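Local coordinates for protein putative phosphatase (DUF442) (PDB 3GXH) that is a putative phosphatase related to the tyrosine and dual-specificity phosphatases, probably removing phosphate groups from a substrate that is not yet known, at residues E7-I12 with Q21-G26; L47-S52 with N107-A112; G67-Y72 with D93-K98; I73-Q78 with P142-L147. One frame throughout, in Å; residues are numbered along the deposited sequence.

In the fold
The four contacts are arranged around a central, mostly parallel sheet and the probable phosphate pocket at its end. Contact 2 forms part of that pocket: a sulfate ion sits at the start of helix 108-120. Contact 4 lies closest to it, about 10 Å away between centres, and the two share the bonds R109 NE to V75 O (2.8 Å) and L47 O to V75 N (2.9 Å). Contact 1, about 15 Å from contact 2 between centres, touches it through S24 OG and N107 ND2, 3.0 Å apart, a probable hydrogen bond. Contact 3 is peripheral, yet Y72 OH lies 2.9 Å from D50 N of contact 2. Contacts 1 and 4 occupy opposite sides of the chain's centre.

Contact 1: E7-I12 with Q21-G26; sequences ENLQGI and QLLSSG
L9 and L23 both set CG opposite their own carbonyl carbon (chi1 -57° and -61°) and then run straight on to CD1, which places the two CD1 methyls against each other at 3.7 Å. The side chains cross at about a right angle, so the meeting is of one methyl with another rather than of two branched ends interlocked. In I12 it is CG2, opposite the backbone N, that does the touching: it rests 3.8 Å from S25 OG and 3.9 Å from S25 CB, lying against the whole of that short side chain. The hydroxyl beside this methyl is not left wanting. S25 OG donates to G26 O over 2.7 Å, in the carbonyl plane and on a lone pair, which fixes the rotation of the serine while the apolar neighbour lies alongside.

The pairing illustrates how an irregular segment can present two side chains to a strand. Two type I turns follow one another, from E7 to Q10 and from L9 to I12, the second tied by I12 N to L9 O at 3.1 Å; both L9 and I12 point toward the strand. L23 and S25, two apart, answer from one face of strand 22-25, all four being buried. On that face helix 30-38 also packs, L35 and L36 against L9, Q32 and L36 against I12. L22 turns the other way, onto A114 and Y117 of helix 108-120, and the strand itself runs antiparallel to 16-19 and parallel to 100-103.

Contact 2: L47-S52 with N107-A112; sequences LMPDSS and NYRASA. With SO4 (sulfate ion), chain D.
L47 and A110 mark the closest backbone approach, 6.9 Å between CA atoms, where the loop after strand 43-46 passes the first turn of helix 108-120. This helix start is consistent with the phosphate-binding loop of the tyrosine phosphatase family. L47 rests CD1 against the helix backbone, 3.8 Å from A110 CA. P49 approaches R109 from the opposite direction, its ring CD oblique to the guanidinium and 3.7 Å from NH2.

The bound sulfate, probably from the crystallisation liquor, lies where a substrate phosphate would be expected. R109 grips its O4 twice, from the backbone N (N-H...O angle 171°) and from NH1 (162°), each at 3.0 Å. An extended chain from CG to NE carries the guanidinium alongside the ion, so that its edge faces O2 and O4, and NE donates to V75 O, a second hold on the guanidinium. L105 N and A106 N add further bonds to the sulfate, and the helix N terminus probably favours the anion. Behind the loop, S111 OG donates to N107 O at 2.7 Å, while on the pocket side Y108 N reaches sulfate O1 at 2.9 Å.

Contact 3: G67-Y72 with D93-K98; sequences GMDYVY and DQHKGK
H95, D69 and V71 make this contact, with the histidine giving up the most surface. It belongs to a beta-alpha-beta crossover: strand 69-72 leads through helix 82-94 to strand 100-103, and H95 follows helix 82-94. The crossover passes over strand 43-46, which lies between its two strands, and H95 also touches V43 there.

V71 and H95 approach from opposite directions. CG2 of the valine, set opposite its carbonyl carbon while CG1 lies opposite the backbone N (chi1 -174°), meets CE1 of the imidazole obliquely. D69 comes to another part of the same ring: its OD2 lies near the ring plane at the edge, 4.3 Å from CD2 and 4.4 Å from NE2. No hydrogen bond forms, but the carboxylate may modestly favour a protonated imidazole.

What fixes the ring's rotation is H95 ND1, bonded to A91 O of helix 82-94. A type II turn from H95 to K98, closed by K98 N to H95 O at 3.0 Å, then takes the chain toward the next strand. Against the ring so held, V71 CG2 rests 3.8 Å from H95 CE1.

Contact 4: I73-Q78 with P142-L147; sequences IPVDWQ and PKWQAL
W144 meets W77 and V75 along the length of its indole, and its side chain can be followed outward from helix 142-154. From CB the ring leaves with CG opposite the carbonyl carbon (chi1 -77°), which directs it at the loop 73-78. CD1 passes W77 O at 3.7 Å. Next to it, NE1 donates to that same carbonyl over 2.9 Å, in the carbonyl plane and on a lone pair; the bond is bent, 149° at the hydrogen, because the oxygen sits out of the indole plane. NE1 also lies over one face of the W77 ring, 3.5 Å from CE3. Further on, CE2 is 3.7 Å from W77 CZ3, and CZ2 lies close to W77 CE3 and CZ3. At the far end CH2 meets V75 CG1 at 4.0 Å.

The two indoles meet obliquely: the six-membered ring of W77 and the five-membered ring of W144 have centroids 4.2 Å apart and planes inclined at 33°. One residue before W144, the bent chain of K143 places NZ 2.8 Å from Q78 O, in the carbonyl plane, and its end runs beside Q78. Consecutive carbonyls of the loop are thus each held by a side chain of the helix.

R109 packs against both tryptophans, and the W77 side chain comes within about 4 Å of the bound sulfate. By topology the loop probably corresponds to the general-acid loop of dual-specificity phosphatases, here pinned by the C-terminal helix beside the probable phosphate pocket.

Contact 1: E7-I12 with Q21-G26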
loop_
_atom_site.group_PDB
_atom_site.type_symbol
_atom_site.label_atom_id
_atom_site.label_comp_id
_atom_site.label_asym_id
_atom_site.label_seq_id
_atom_site.Cartn_x
_atom_site.Cartn_y
_atom_site.Cartn_z
ATOM N N GLU A 7 14.659 -10.899 -0.684
ATOM C CA GLU A 7 14.105 -12.195 -1.046
ATOM C C GLU A 7 13.386 -12.768 0.179
ATOM O O GLU A 7 12.464 -13.542 0.005
ATOM C CB GLU A 7 15.166 -13.171 -1.580
ATOM C CG GLU A 7 16.181 -13.644 -0.569
ATOM C CD GLU A 7 17.169 -14.664 -1.137
ATOM O OE1 GLU A 7 17.121 -14.949 -2.355
ATOM O OE2 GLU A 7 17.993 -15.177 -0.359
ATOM N N ASN A 8 13.761 -12.349 1.390
ATOM C CA ASN A 8 13.104 -12.823 2.588
ATOM C C ASN A 8 11.720 -12.210 2.791
ATOM O O ASN A 8 11.042 -12.637 3.718
ATOM C CB ASN A 8 13.957 -12.639 3.859
ATOM C CG ASN A 8 15.005 -13.762 4.044
ATOM O OD1 ASN A 8 15.090 -14.702 3.256
ATOM N ND2 ASN A 8 15.776 -13.667 5.116
ATOM N N LEU A 9 11.264 -11.309 1.933
ATOM C CA LEU A 9 9.913 -10.771 1.997
ATOM C C LEU A 9 8.916 -11.519 1.103
ATOM O O LEU A 9 7.738 -11.172 1.092
ATOM C CB LEU A 9 9.926 -9.308 1.565
ATOM C CG LEU A 9 10.861 -8.418 2.384
ATOM C CD1 LEU A 9 10.685 -6.918 1.908
ATOM C CD2 LEU A 9 10.613 -8.490 3.893
ATOM N N GLN A 10 9.369 -12.498 0.327
ATOM C CA GLN A 10 8.543 -13.112 -0.700
ATOM C C GLN A 10 7.477 -14.076 -0.173
ATOM O O GLN A 10 6.667 -14.531 -0.965
ATOM C CB GLN A 10 9.449 -13.785 -1.755
ATOM C CG GLN A 10 10.220 -12.746 -2.587
ATOM C CD GLN A 10 9.322 -11.836 -3.444
ATOM O OE1 GLN A 10 9.506 -10.626 -3.429
ATOM N NE2 GLN A 10 8.331 -12.402 -4.111
ATOM N N GLY A 11 7.447 -14.297 1.142
ATOM C CA GLY A 11 6.370 -15.041 1.803
ATOM C C GLY A 11 5.241 -14.168 2.258
ATOM O O GLY A 11 4.195 -14.687 2.651
ATOM N N ILE A 12 5.363 -12.837 2.157
ATOM C CA ILE A 12 4.267 -11.916 2.483
ATOM C C ILE A 12 3.210 -11.959 1.380
ATOM O O ILE A 12 3.479 -11.882 0.166
ATOM C CB ILE A 12 4.773 -10.504 2.719
ATOM C CG1 ILE A 12 5.709 -10.532 3.893
ATOM C CG2 ILE A 12 3.645 -9.510 2.939
ATOM C CD1 ILE A 12 6.518 -9.240 4.085
ATOM N N GLN A 21 12.013 2.230 -3.339
ATOM C CA GLN A 21 11.569 2.579 -1.939
ATOM C C GLN A 21 10.065 2.372 -1.589
ATOM O O GLN A 21 9.586 2.911 -0.590
ATOM C CB GLN A 21 11.926 4.027 -1.572
ATOM C CG GLN A 21 13.421 4.427 -1.740
ATOM C CD GLN A 21 13.724 5.913 -1.290
ATOM O OE1 GLN A 21 13.200 6.887 -1.856
ATOM N NE2 GLN A 21 14.459 6.041 -0.223
ATOM N N LEU A 22 9.307 1.735 -2.474
ATOM C CA LEU A 22 7.882 1.506 -2.189
ATOM C C LEU A 22 7.530 0.049 -2.469
ATOM O O LEU A 22 7.613 -0.434 -3.601
ATOM C CB LEU A 22 6.996 2.375 -3.085
ATOM C CG LEU A 22 5.512 2.270 -2.805
ATOM C CD1 LEU A 22 5.130 2.651 -1.385
ATOM C CD2 LEU A 22 4.780 3.138 -3.899
ATOM N N LEU A 23 7.078 -0.642 -1.424
ATOM C CA LEU A 23 6.491 -1.947 -1.477
ATOM C C LEU A 23 4.994 -1.817 -1.311
ATOM O O LEU A 23 4.512 -0.945 -0.591
ATOM C CB LEU A 23 7.030 -2.802 -0.352
ATOM C CG LEU A 23 8.517 -3.063 -0.316
ATOM C CD1 LEU A 23 8.881 -3.891 0.882
ATOM C CD2 LEU A 23 8.965 -3.746 -1.629
ATOM N N SER A 24 4.227 -2.687 -1.970
ATOM C CA SER A 24 2.793 -2.852 -1.695
ATOM C C SER A 24 2.573 -4.322 -1.349
ATOM O O SER A 24 3.271 -5.191 -1.839
ATOM C CB SER A 24 1.933 -2.409 -2.874
ATOM O OG SER A 24 2.118 -3.281 -4.012
ATOM N N SER A 25 1.608 -4.607 -0.497
ATOM C CA SER A 25 1.307 -5.991 -0.161
ATOM C C SER A 25 -0.050 -6.184 0.427
ATOM O O SER A 25 -0.790 -5.237 0.711
ATOM C CB SER A 25 2.351 -6.553 0.808
ATOM O OG SER A 25 2.216 -6.102 2.149
ATOM N N GLY A 26 -0.352 -7.452 0.641
ATOM C CA GLY A 26 -1.389 -7.849 1.546
ATOM C C GLY A 26 -0.918 -7.869 2.978
ATOM O O GLY A 26 0.056 -7.232 3.364
#

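Contact 2: L47-S52 with N107-A112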
loop_
_atom_site.group_PDB
_atom_site.type_symbol
_atom_site.label_atom_id
_atom_site.label_comp_id
_atom_site.label_asym_id
_atom_site.label_seq_id
_atom_site.Cartn_x
_atom_site.Cartn_y
_atom_site.Cartn_z
ATOM N N LEU A 47 -3.853 0.424 5.007
ATOM C CA LEU A 47 -5.156 0.843 4.418
ATOM C C LEU A 47 -6.326 -0.067 4.807
ATOM O O LEU A 47 -7.444 0.181 4.399
ATOM C CB LEU A 47 -5.075 0.908 2.886
ATOM C CG LEU A 47 -3.940 1.701 2.278
ATOM C CD1 LEU A 47 -4.012 1.654 0.759
ATOM C CD2 LEU A 47 -3.860 3.163 2.775
HETATM N N MSE A 48 -6.035 -1.130 5.547
HETATM C CA MSE A 48 -7.049 -2.093 5.951
HETATM C C MSE A 48 -7.789 -1.634 7.195
HETATM O O MSE A 48 -7.182 -1.467 8.232
HETATM C CB MSE A 48 -6.365 -3.431 6.216
HETATM C CG MSE A 48 -7.262 -4.517 6.761
HETATM SE SE MSE A 48 -6.245 -6.141 7.005
HETATM C CE MSE A 48 -7.721 -7.403 7.235
ATOM N N PRO A 49 -9.111 -1.497 7.136
ATOM C CA PRO A 49 -9.835 -1.120 8.347
ATOM C C PRO A 49 -9.619 -2.113 9.490
ATOM O O PRO A 49 -9.699 -3.351 9.317
ATOM C CB PRO A 49 -11.314 -1.135 7.892
ATOM C CG PRO A 49 -11.264 -0.862 6.434
ATOM C CD PRO A 49 -10.019 -1.592 5.975
ATOM N N ASP A 50 -9.410 -1.556 10.691
ATOM C CA ASP A 50 -9.230 -2.345 11.917
ATOM C C ASP A 50 -10.478 -3.184 12.166
ATOM O O ASP A 50 -10.383 -4.223 12.811
ATOM C CB ASP A 50 -9.058 -1.412 13.127
ATOM C CG ASP A 50 -7.701 -0.737 13.220
ATOM O OD1 ASP A 50 -6.723 -1.177 12.627
ATOM O OD2 ASP A 50 -7.680 0.233 14.022
ATOM N N SER A 51 -11.632 -2.710 11.696
ATOM C CA SER A 51 -12.895 -3.438 11.882
ATOM C C SER A 51 -12.976 -4.756 11.137
ATOM O O SER A 51 -13.832 -5.583 11.462
ATOM C CB SER A 51 -14.087 -2.552 11.523
ATOM O OG SER A 51 -14.040 -2.194 10.174
ATOM N N SER A 52 -12.101 -5.001 10.173
ATOM C CA SER A 52 -12.083 -6.268 9.458
ATOM C C SER A 52 -11.786 -7.406 10.442
ATOM O O SER A 52 -10.931 -7.309 11.324
ATOM C CB SER A 52 -10.991 -6.270 8.421
ATOM O OG SER A 52 -10.843 -7.638 7.974
ATOM N N ASN A 107 -3.738 -6.697 -1.213
ATOM C CA ASN A 107 -3.076 -5.763 -2.096
ATOM C C ASN A 107 -3.964 -5.190 -3.194
ATOM O O ASN A 107 -3.428 -4.690 -4.175
ATOM C CB ASN A 107 -1.764 -6.329 -2.676
ATOM C CG ASN A 107 -0.726 -5.214 -3.045
ATOM O OD1 ASN A 107 -0.920 -4.043 -2.757
ATOM N ND2 ASN A 107 0.367 -5.626 -3.626
ATOM N N TYR A 108 -5.288 -5.152 -3.008
ATOM C CA TYR A 108 -6.136 -4.449 -3.995
ATOM C C TYR A 108 -6.084 -2.951 -3.704
ATOM O O TYR A 108 -5.605 -2.145 -4.518
ATOM C CB TYR A 108 -7.565 -4.923 -3.950
ATOM C CG TYR A 108 -7.810 -6.204 -4.691
ATOM C CD1 TYR A 108 -7.318 -7.406 -4.240
ATOM C CD2 TYR A 108 -8.618 -6.216 -5.800
ATOM C CE1 TYR A 108 -7.646 -8.608 -4.894
ATOM C CE2 TYR A 108 -8.932 -7.417 -6.486
ATOM C CZ TYR A 108 -8.424 -8.599 -6.003
ATOM O OH TYR A 108 -8.739 -9.813 -6.636
ATOM N N ARG A 109 -6.508 -2.525 -2.526
ATOM C CA ARG A 109 -6.453 -1.101 -2.159
ATOM C C ARG A 109 -5.030 -0.568 -2.346
ATOM O O ARG A 109 -4.834 0.528 -2.954
ATOM C CB ARG A 109 -6.841 -0.868 -0.696
ATOM C CG ARG A 109 -8.302 -1.044 -0.379
ATOM C CD ARG A 109 -8.335 -1.334 1.141
ATOM N NE ARG A 109 -9.626 -1.394 1.799
ATOM C CZ ARG A 109 -10.368 -2.480 1.913
ATOM N NH1 ARG A 109 -10.109 -3.600 1.231
ATOM N NH2 ARG A 109 -11.459 -2.435 2.642
ATOM N N ALA A 110 -4.015 -1.251 -1.815
ATOM C CA ALA A 110 -2.656 -0.743 -1.803
ATOM C C ALA A 110 -2.029 -0.629 -3.177
ATOM O O ALA A 110 -1.359 0.363 -3.470
ATOM C CB ALA A 110 -1.756 -1.565 -0.808
ATOM N N SER A 111 -2.230 -1.598 -4.045
ATOM C CA SER A 111 -1.659 -1.491 -5.403
ATOM C C SER A 111 -2.346 -0.361 -6.204
ATOM O O SER A 111 -1.667 0.319 -6.984
ATOM C CB SER A 111 -1.711 -2.817 -6.150
ATOM O OG SER A 111 -3.047 -3.239 -6.434
ATOM N N ALA A 112 -3.637 -0.144 -5.965
ATOM C CA ALA A 112 -4.372 0.962 -6.614
ATOM C C ALA A 112 -3.812 2.308 -6.140
ATOM O O ALA A 112 -3.576 3.208 -6.920
ATOM C CB ALA A 112 -5.883 0.842 -6.373
HETATM S S SO4 D . -7.856 -5.739 -0.196
HETATM O O1 SO4 D . -6.903 -6.436 -1.004
HETATM O O2 SO4 D . -9.194 -6.314 -0.332
HETATM O O3 SO4 D . -7.463 -5.816 1.206
HETATM O O4 SO4 D . -7.831 -4.308 -0.556
#

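Contact 3: G67-Y72 with D93-K98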
loop_
_atom_site.group_PDB
_atom_site.type_symbol
_atom_site.label_atom_id
_atom_site.label_comp_id
_atom_site.label_asym_id
_atom_site.label_seq_id
_atom_site.Cartn_x
_atom_site.Cartn_y
_atom_site.Cartn_z
ATOM N N GLY A 67 10.172 -1.873 15.236
ATOM C CA GLY A 67 11.054 -0.756 14.938
ATOM C C GLY A 67 10.749 0.143 13.754
ATOM O O GLY A 67 11.622 0.850 13.243
HETATM N N MSE A 68 9.490 0.145 13.333
HETATM C CA MSE A 68 9.063 0.965 12.226
HETATM C C MSE A 68 7.982 1.966 12.582
HETATM O O MSE A 68 7.345 1.843 13.637
HETATM C CB MSE A 68 8.531 0.066 11.102
HETATM C CG MSE A 68 9.570 -0.851 10.537
HETATM SE SE MSE A 68 8.974 -2.130 9.203
HETATM C CE MSE A 68 7.816 -3.194 10.392
ATOM N N ASP A 69 7.808 2.979 11.746
ATOM C CA ASP A 69 6.780 3.982 11.944
ATOM C C ASP A 69 5.480 3.438 11.349
ATOM O O ASP A 69 5.511 2.658 10.395
ATOM C CB ASP A 69 7.147 5.284 11.206
ATOM C CG ASP A 69 8.315 5.996 11.794
ATOM O OD1 ASP A 69 8.593 5.835 12.987
ATOM O OD2 ASP A 69 8.931 6.760 11.019
ATOM N N TYR A 70 4.346 3.814 11.940
ATOM C CA TYR A 70 3.046 3.305 11.583
ATOM C C TYR A 70 2.103 4.442 11.198
ATOM O O TYR A 70 1.965 5.406 11.943
ATOM C CB TYR A 70 2.461 2.539 12.781
ATOM C CG TYR A 70 1.105 1.948 12.506
ATOM C CD1 TYR A 70 0.978 0.961 11.541
ATOM C CD2 TYR A 70 -0.039 2.381 13.168
ATOM C CE1 TYR A 70 -0.241 0.379 11.249
ATOM C CE2 TYR A 70 -1.266 1.785 12.882
ATOM C CZ TYR A 70 -1.360 0.761 11.958
ATOM O OH TYR A 70 -2.588 0.183 11.631
ATOM N N VAL A 71 1.468 4.325 10.046
ATOM C CA VAL A 71 0.427 5.235 9.558
ATOM C C VAL A 71 -0.816 4.429 9.236
ATOM O O VAL A 71 -0.722 3.427 8.466
ATOM C CB VAL A 71 0.907 6.044 8.336
ATOM C CG1 VAL A 71 -0.148 7.079 7.957
ATOM C CG2 VAL A 71 2.283 6.667 8.561
ATOM N N TYR A 72 -1.979 4.837 9.753
ATOM C CA TYR A 72 -3.230 4.140 9.557
ATOM C C TYR A 72 -4.189 5.043 8.796
ATOM O O TYR A 72 -4.603 6.077 9.284
ATOM C CB TYR A 72 -3.823 3.779 10.924
ATOM C CG TYR A 72 -5.176 3.137 10.903
ATOM C CD1 TYR A 72 -5.392 1.957 10.156
ATOM C CD2 TYR A 72 -6.220 3.659 11.594
ATOM C CE1 TYR A 72 -6.596 1.339 10.209
ATOM C CE2 TYR A 72 -7.477 3.042 11.598
ATOM C CZ TYR A 72 -7.647 1.877 10.900
ATOM O OH TYR A 72 -8.905 1.250 10.911
ATOM N N ASP A 93 4.539 12.136 1.329
ATOM C CA ASP A 93 5.382 13.333 1.359
ATOM C C ASP A 93 6.036 13.540 2.722
ATOM O O ASP A 93 7.185 14.030 2.798
ATOM C CB ASP A 93 4.608 14.587 0.975
ATOM C CG ASP A 93 5.532 15.764 0.716
ATOM O OD1 ASP A 93 6.470 15.599 -0.103
ATOM O OD2 ASP A 93 5.348 16.827 1.357
ATOM N N GLN A 94 5.356 13.189 3.802
ATOM C CA GLN A 94 5.906 13.345 5.139
ATOM C C GLN A 94 6.991 12.342 5.475
ATOM O O GLN A 94 7.646 12.468 6.521
ATOM C CB GLN A 94 4.809 13.239 6.203
ATOM C CG GLN A 94 3.922 14.417 6.309
ATOM C CD GLN A 94 3.741 14.854 7.757
ATOM O OE1 GLN A 94 2.628 14.882 8.265
ATOM N NE2 GLN A 94 4.844 15.178 8.425
ATOM N N HIS A 95 7.173 11.342 4.622
ATOM C CA HIS A 95 8.166 10.305 4.851
ATOM C C HIS A 95 9.091 10.221 3.690
ATOM O O HIS A 95 9.580 9.182 3.286
ATOM C CB HIS A 95 7.480 8.952 5.124
ATOM C CG HIS A 95 6.737 8.955 6.408
ATOM N ND1 HIS A 95 5.403 9.288 6.510
ATOM C CD2 HIS A 95 7.161 8.731 7.673
ATOM C CE1 HIS A 95 5.038 9.228 7.778
ATOM N NE2 HIS A 95 6.092 8.914 8.510
ATOM N N LYS A 96 9.370 11.414 3.162
ATOM C CA LYS A 96 10.179 11.541 1.991
ATOM C C LYS A 96 11.543 10.878 2.157
ATOM O O LYS A 96 12.223 11.128 3.138
ATOM C CB LYS A 96 10.401 13.035 1.776
ATOM C CG LYS A 96 10.869 13.384 0.475
ATOM C CD LYS A 96 11.000 14.910 0.408
ATOM C CE LYS A 96 11.438 15.306 -0.941
ATOM N NZ LYS A 96 11.751 16.784 -0.987
ATOM N N GLY A 97 11.930 10.052 1.200
ATOM C CA GLY A 97 13.211 9.387 1.238
ATOM C C GLY A 97 13.274 8.111 2.085
ATOM O O GLY A 97 14.323 7.478 2.178
ATOM N N LYS A 98 12.159 7.776 2.737
ATOM C CA LYS A 98 12.097 6.547 3.531
ATOM C C LYS A 98 11.604 5.359 2.686
ATOM O O LYS A 98 10.888 5.527 1.692
ATOM C CB LYS A 98 11.168 6.727 4.736
ATOM C CG LYS A 98 11.555 7.851 5.693
ATOM C CD LYS A 98 12.796 7.489 6.463
ATOM C CE LYS A 98 13.079 8.471 7.620
ATOM N NZ LYS A 98 14.485 8.299 8.113
#

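Contact 4: I73-Q78 with P142-L147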
loop_
_atom_site.group_PDB
_atom_site.type_symbol
_atom_site.label_atom_id
_atom_site.label_comp_id
_atom_site.label_asym_id
_atom_site.label_seq_id
_atom_site.Cartn_x
_atom_site.Cartn_y
_atom_site.Cartn_z
ATOM N N ILE A 73 -4.523 4.639 7.574
ATOM C CA ILE A 73 -5.436 5.331 6.672
ATOM C C ILE A 73 -6.451 4.306 6.174
ATOM O O ILE A 73 -6.308 3.778 5.058
ATOM C CB ILE A 73 -4.666 6.054 5.525
ATOM C CG1 ILE A 73 -3.628 7.009 6.068
ATOM C CG2 ILE A 73 -5.658 6.802 4.583
ATOM C CD1 ILE A 73 -2.687 7.601 5.049
ATOM N N PRO A 74 -7.476 4.000 6.972
ATOM C CA PRO A 74 -8.354 2.917 6.551
ATOM C C PRO A 74 -9.194 3.323 5.366
ATOM O O PRO A 74 -9.755 4.418 5.343
ATOM C CB PRO A 74 -9.248 2.714 7.785
ATOM C CG PRO A 74 -9.229 4.026 8.517
ATOM C CD PRO A 74 -7.807 4.506 8.323
ATOM N N VAL A 75 -9.353 2.421 4.413
ATOM C CA VAL A 75 -10.079 2.715 3.171
ATOM C C VAL A 75 -11.246 1.741 3.117
ATOM O O VAL A 75 -11.086 0.513 3.196
ATOM C CB VAL A 75 -9.186 2.518 1.946
ATOM C CG1 VAL A 75 -9.975 2.717 0.634
ATOM C CG2 VAL A 75 -8.011 3.481 2.011
ATOM N N ASP A 76 -12.452 2.317 2.977
ATOM C CA ASP A 76 -13.650 1.536 2.841
ATOM C C ASP A 76 -13.715 0.966 1.438
ATOM O O ASP A 76 -13.635 1.697 0.464
ATOM C CB ASP A 76 -14.883 2.440 3.087
ATOM C CG ASP A 76 -16.184 1.667 2.945
ATOM O OD1 ASP A 76 -16.478 0.877 3.826
ATOM O OD2 ASP A 76 -16.889 1.840 1.945
ATOM N N TRP A 77 -13.899 -0.342 1.330
ATOM C CA TRP A 77 -13.962 -0.999 0.013
ATOM C C TRP A 77 -15.100 -0.519 -0.846
ATOM O O TRP A 77 -14.911 -0.318 -2.055
ATOM C CB TRP A 77 -14.076 -2.530 0.177
ATOM C CG TRP A 77 -14.107 -3.211 -1.145
ATOM C CD1 TRP A 77 -15.174 -3.825 -1.714
ATOM C CD2 TRP A 77 -13.041 -3.330 -2.075
ATOM N NE1 TRP A 77 -14.844 -4.295 -2.954
ATOM C CE2 TRP A 77 -13.536 -3.986 -3.207
ATOM C CE3 TRP A 77 -11.702 -2.886 -2.081
ATOM C CZ2 TRP A 77 -12.729 -4.283 -4.303
ATOM C CZ3 TRP A 77 -10.924 -3.183 -3.154
ATOM C CH2 TRP A 77 -11.424 -3.857 -4.246
ATOM N N GLN A 78 -16.287 -0.334 -0.269
ATOM C CA GLN A 78 -17.474 0.042 -1.040
ATOM C C GLN A 78 -17.532 1.545 -1.345
ATOM O O GLN A 78 -18.358 2.007 -2.152
ATOM C CB GLN A 78 -18.735 -0.389 -0.278
ATOM C CG GLN A 78 -20.012 -0.379 -1.121
ATOM C CD GLN A 78 -21.246 -0.764 -0.313
ATOM O OE1 GLN A 78 -21.183 -0.871 0.910
ATOM N NE2 GLN A 78 -22.372 -0.965 -0.993
ATOM N N PRO A 142 -17.039 -0.425 -10.177
ATOM C CA PRO A 142 -17.110 0.919 -10.753
ATOM C C PRO A 142 -16.751 2.034 -9.796
ATOM O O PRO A 142 -16.337 3.115 -10.267
ATOM C CB PRO A 142 -18.598 1.061 -11.186
ATOM C CG PRO A 142 -19.320 -0.079 -10.562
ATOM C CD PRO A 142 -18.311 -1.167 -10.318
ATOM N N LYS A 143 -16.924 1.849 -8.487
ATOM C CA LYS A 143 -16.552 2.913 -7.554
ATOM C C LYS A 143 -15.041 3.104 -7.582
ATOM O O LYS A 143 -14.538 4.227 -7.473
ATOM C CB LYS A 143 -16.997 2.628 -6.146
ATOM C CG LYS A 143 -18.482 2.327 -6.024
ATOM C CD LYS A 143 -19.258 3.411 -5.352
ATOM C CE LYS A 143 -20.622 2.870 -4.867
ATOM N NZ LYS A 143 -20.551 1.693 -3.922
ATOM N N TRP A 144 -14.321 1.991 -7.671
ATOM C CA TRP A 144 -12.859 2.024 -7.827
ATOM C C TRP A 144 -12.448 2.615 -9.167
ATOM O O TRP A 144 -11.548 3.422 -9.244
ATOM C CB TRP A 144 -12.212 0.650 -7.554
ATOM C CG TRP A 144 -12.162 0.399 -6.076
ATOM C CD1 TRP A 144 -13.109 -0.172 -5.318
ATOM C CD2 TRP A 144 -11.077 0.744 -5.201
ATOM N NE1 TRP A 144 -12.718 -0.148 -3.982
ATOM C CE2 TRP A 144 -11.462 0.397 -3.902
ATOM C CE3 TRP A 144 -9.857 1.369 -5.395
ATOM C CZ2 TRP A 144 -10.640 0.605 -2.797
ATOM C CZ3 TRP A 144 -9.028 1.570 -4.275
ATOM C CH2 TRP A 144 -9.452 1.252 -2.997
ATOM N N GLN A 145 -13.119 2.235 -10.243
ATOM C CA GLN A 145 -12.830 2.805 -11.540
ATOM C C GLN A 145 -12.983 4.314 -11.468
ATOM O O GLN A 145 -12.146 5.100 -11.984
ATOM C CB GLN A 145 -13.819 2.258 -12.558
ATOM C CG GLN A 145 -13.476 0.897 -13.080
ATOM C CD GLN A 145 -14.403 0.481 -14.199
ATOM O OE1 GLN A 145 -15.595 0.289 -13.981
ATOM N NE2 GLN A 145 -13.857 0.337 -15.408
ATOM N N ALA A 146 -14.090 4.762 -10.867
ATOM C CA ALA A 146 -14.397 6.187 -10.798
ATOM C C ALA A 146 -13.360 6.954 -9.992
ATOM O O ALA A 146 -12.945 8.060 -10.359
ATOM C CB ALA A 146 -15.815 6.428 -10.179
ATOM N N LEU A 147 -12.923 6.366 -8.903
ATOM C CA LEU A 147 -11.875 6.938 -8.042
ATOM C C LEU A 147 -10.606 7.123 -8.859
ATOM O O LEU A 147 -9.992 8.216 -8.875
ATOM C CB LEU A 147 -11.580 6.063 -6.830
ATOM C CG LEU A 147 -10.458 6.550 -5.908
ATOM C CD1 LEU A 147 -10.892 7.805 -5.178
ATOM C CD2 LEU A 147 -10.024 5.438 -4.954
#